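Local structure of putative polysaccharide biosynthesis protein with aminopeptidase-like domain (Clostridium acetobutylicum, 3K9T) at residues D43-H48 with L203-A208. The protein binds one zinc ion per subunit and may take part in the biosynthesis of modified polysaccharides, with no peptidase activity expected despite its aminopeptidase-like domain. Numbering follows the deposited sequence.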
loop_
_atom_site.group_PDB
_atom_site.type_symbol
_atom_site.label_atom_id
_atom_site.label_comp_id
_atom_site.label_asym_id
_atom_site.label_seq_id
_atom_site.Cartn_x
_atom_site.Cartn_y
_atom_site.Cartn_z
ATOM N N ASP A 43 -28.931 -37.855 13.432
ATOM C CA ASP A 43 -28.707 -39.275 13.696
ATOM C C ASP A 43 -27.563 -39.812 12.851
ATOM O O ASP A 43 -26.697 -40.558 13.338
ATOM C CB ASP A 43 -29.965 -40.112 13.432
ATOM C CG ASP A 43 -31.073 -39.810 14.404
ATOM O OD1 ASP A 43 -30.770 -39.388 15.518
ATOM O OD2 ASP A 43 -32.245 -40.007 14.067
ATOM N N ILE A 44 -27.566 -39.440 11.576
ATOM C CA ILE A 44 -26.566 -39.946 10.649
ATOM C C ILE A 44 -25.207 -39.398 11.013
ATOM O O ILE A 44 -24.239 -40.152 11.042
ATOM C CB ILE A 44 -26.946 -39.695 9.154
ATOM C CG1 ILE A 44 -28.207 -40.539 8.824
ATOM C CG2 ILE A 44 -25.733 -40.019 8.258
ATOM C CD1 ILE A 44 -29.078 -40.089 7.663
ATOM N N ILE A 45 -25.145 -38.106 11.338
ATOM C CA ILE A 45 -23.887 -37.510 11.765
ATOM C C ILE A 45 -23.319 -38.262 12.979
ATOM O O ILE A 45 -22.101 -38.477 13.059
ATOM C CB ILE A 45 -24.000 -35.983 12.087
ATOM C CG1 ILE A 45 -24.315 -35.194 10.812
ATOM C CG2 ILE A 45 -22.655 -35.479 12.702
ATOM C CD1 ILE A 45 -24.954 -33.764 11.018
ATOM N N ARG A 46 -24.197 -38.696 13.896
ATOM C CA ARG A 46 -23.748 -39.340 15.131
ATOM C C ARG A 46 -23.304 -40.760 14.895
ATOM O O ARG A 46 -22.860 -41.399 15.808
ATOM C CB ARG A 46 -24.792 -39.243 16.254
ATOM C CG ARG A 46 -24.712 -37.863 16.985
ATOM C CD ARG A 46 -25.770 -37.672 18.009
ATOM N NE ARG A 46 -27.081 -37.769 17.393
ATOM C CZ ARG A 46 -28.229 -37.909 18.054
ATOM N NH1 ARG A 46 -28.276 -37.978 19.402
ATOM N NH2 ARG A 46 -29.344 -37.979 17.345
ATOM N N LYS A 47 -23.439 -41.259 13.666
ATOM C CA LYS A 47 -22.789 -42.500 13.284
ATOM C C LYS A 47 -21.300 -42.268 13.020
ATOM O O LYS A 47 -20.534 -43.213 12.954
ATOM C CB LYS A 47 -23.426 -43.134 12.056
ATOM C CG LYS A 47 -24.813 -43.662 12.301
ATOM C CD LYS A 47 -25.239 -44.586 11.201
ATOM C CE LYS A 47 -25.676 -43.853 9.978
ATOM N NZ LYS A 47 -25.990 -44.816 8.922
ATOM N N HIS A 48 -20.885 -41.017 12.921
ATOM C CA HIS A 48 -19.492 -40.675 12.684
ATOM C C HIS A 48 -18.810 -39.981 13.864
ATOM O O HIS A 48 -17.634 -40.248 14.156
ATOM C CB HIS A 48 -19.395 -39.769 11.448
ATOM C CG HIS A 48 -19.839 -40.437 10.191
ATOM N ND1 HIS A 48 -18.959 -41.054 9.333
ATOM C CD2 HIS A 48 -21.074 -40.608 9.655
ATOM C CE1 HIS A 48 -19.629 -41.564 8.313
ATOM N NE2 HIS A 48 -20.914 -41.302 8.480
ATOM N N LEU A 203 -18.104 -32.401 5.339
ATOM C CA LEU A 203 -16.689 -32.033 5.557
ATOM C C LEU A 203 -16.349 -31.850 7.033
ATOM O O LEU A 203 -15.395 -32.411 7.531
ATOM C CB LEU A 203 -16.297 -30.781 4.756
ATOM C CG LEU A 203 -14.941 -30.147 5.101
ATOM C CD1 LEU A 203 -13.913 -31.056 4.589
ATOM C CD2 LEU A 203 -14.731 -28.732 4.542
ATOM N N ILE A 204 -17.113 -31.012 7.706
ATOM C CA ILE A 204 -16.899 -30.683 9.108
ATOM C C ILE A 204 -16.998 -31.982 9.929
ATOM O O ILE A 204 -16.231 -32.175 10.864
ATOM C CB ILE A 204 -17.939 -29.572 9.507
ATOM C CG1 ILE A 204 -17.539 -28.243 8.867
ATOM C CG2 ILE A 204 -18.081 -29.344 10.914
ATOM C CD1 ILE A 204 -16.202 -27.841 9.165
ATOM N N THR A 205 -17.881 -32.903 9.530
ATOM C CA THR A 205 -17.994 -34.179 10.221
ATOM C C THR A 205 -16.650 -34.916 10.204
ATOM O O THR A 205 -16.138 -35.338 11.261
ATOM C CB THR A 205 -19.145 -35.017 9.671
ATOM O OG1 THR A 205 -20.360 -34.314 9.963
ATOM C CG2 THR A 205 -19.197 -36.429 10.333
ATOM N N PHE A 206 -16.050 -34.993 9.024
ATOM C CA PHE A 206 -14.767 -35.663 8.874
ATOM C C PHE A 206 -13.570 -34.911 9.472
ATOM O O PHE A 206 -12.616 -35.532 9.902
ATOM C CB PHE A 206 -14.547 -36.098 7.422
ATOM C CG PHE A 206 -15.229 -37.403 7.105
ATOM C CD1 PHE A 206 -16.593 -37.449 6.867
ATOM C CD2 PHE A 206 -14.522 -38.590 7.122
ATOM C CE1 PHE A 206 -17.231 -38.649 6.616
ATOM C CE2 PHE A 206 -15.148 -39.794 6.864
ATOM C CZ PHE A 206 -16.500 -39.829 6.598
ATOM N N ILE A 207 -13.629 -33.589 9.521
ATOM C CA ILE A 207 -12.591 -32.840 10.200
ATOM C C ILE A 207 -12.680 -33.195 11.676
ATOM O O ILE A 207 -11.678 -33.560 12.252
ATOM C CB ILE A 207 -12.694 -31.328 9.986
ATOM C CG1 ILE A 207 -12.335 -31.023 8.530
ATOM C CG2 ILE A 207 -11.738 -30.573 10.957
ATOM C CD1 ILE A 207 -12.887 -29.722 8.080
ATOM N N ALA A 208 -13.882 -33.122 12.249
ATOM C CA ALA A 208 -14.120 -33.499 13.665
ATOM C C ALA A 208 -13.619 -34.930 13.931
ATOM O O ALA A 208 -12.914 -35.184 14.909
ATOM C CB ALA A 208 -15.599 -33.362 14.033
#
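Thr205 meets both Ile45 and His48, using a different branch for each. Its methyl CG2 makes the closest approach, with His48 CB 3.5 Å away, and the two side chains cross at about a right angle. Its hydroxyl OG1 lies 3.8 Å from Ile45 CG2, a van der Waals contact. The chi1 of -65° accounts for this division: CG2 sits opposite the Thr205 backbone nitrogen, while OG1 stays beside it and hydrogen-bonds to Val201 O, one turn earlier in helix 194-211. The buried hydroxyl is thus satisfied within its own helix and can present itself to an aliphatic neighbour. Phe224 of strand 219-225 and Leu51 extend the apolar surroundings of Thr205 and Ile45, respectively.

The imidazole end of His48 packs more loosely; His48 is partly exposed, whereas Phe206 is buried. There the imidazole and the Phe206 ring approach obliquely, their centroids 5.4 Å apart and their planes at 53°. The nearest atoms are His48 ND1 and Phe206 CZ, at 3.9 Å. ND1 is hydrogen-bonded to Lys209 NZ, so Lys209, just beyond 203-208, adds a polar tie between the two parts of the chain; Thr15 and Ile19 of helix 12-26 also touch Phe206.

The contact thereby sets the end of helix 36-45 and the turn after it against helix 194-211 in the aminopeptidase-like region, away from the zinc site. With 170 Å² buried and no hydrogen bond between the two segments, their direct contact rests on van der Waals packing, while Thr205 OG1 and His48 ND1 have hydrogen-bond partners outside the two segments.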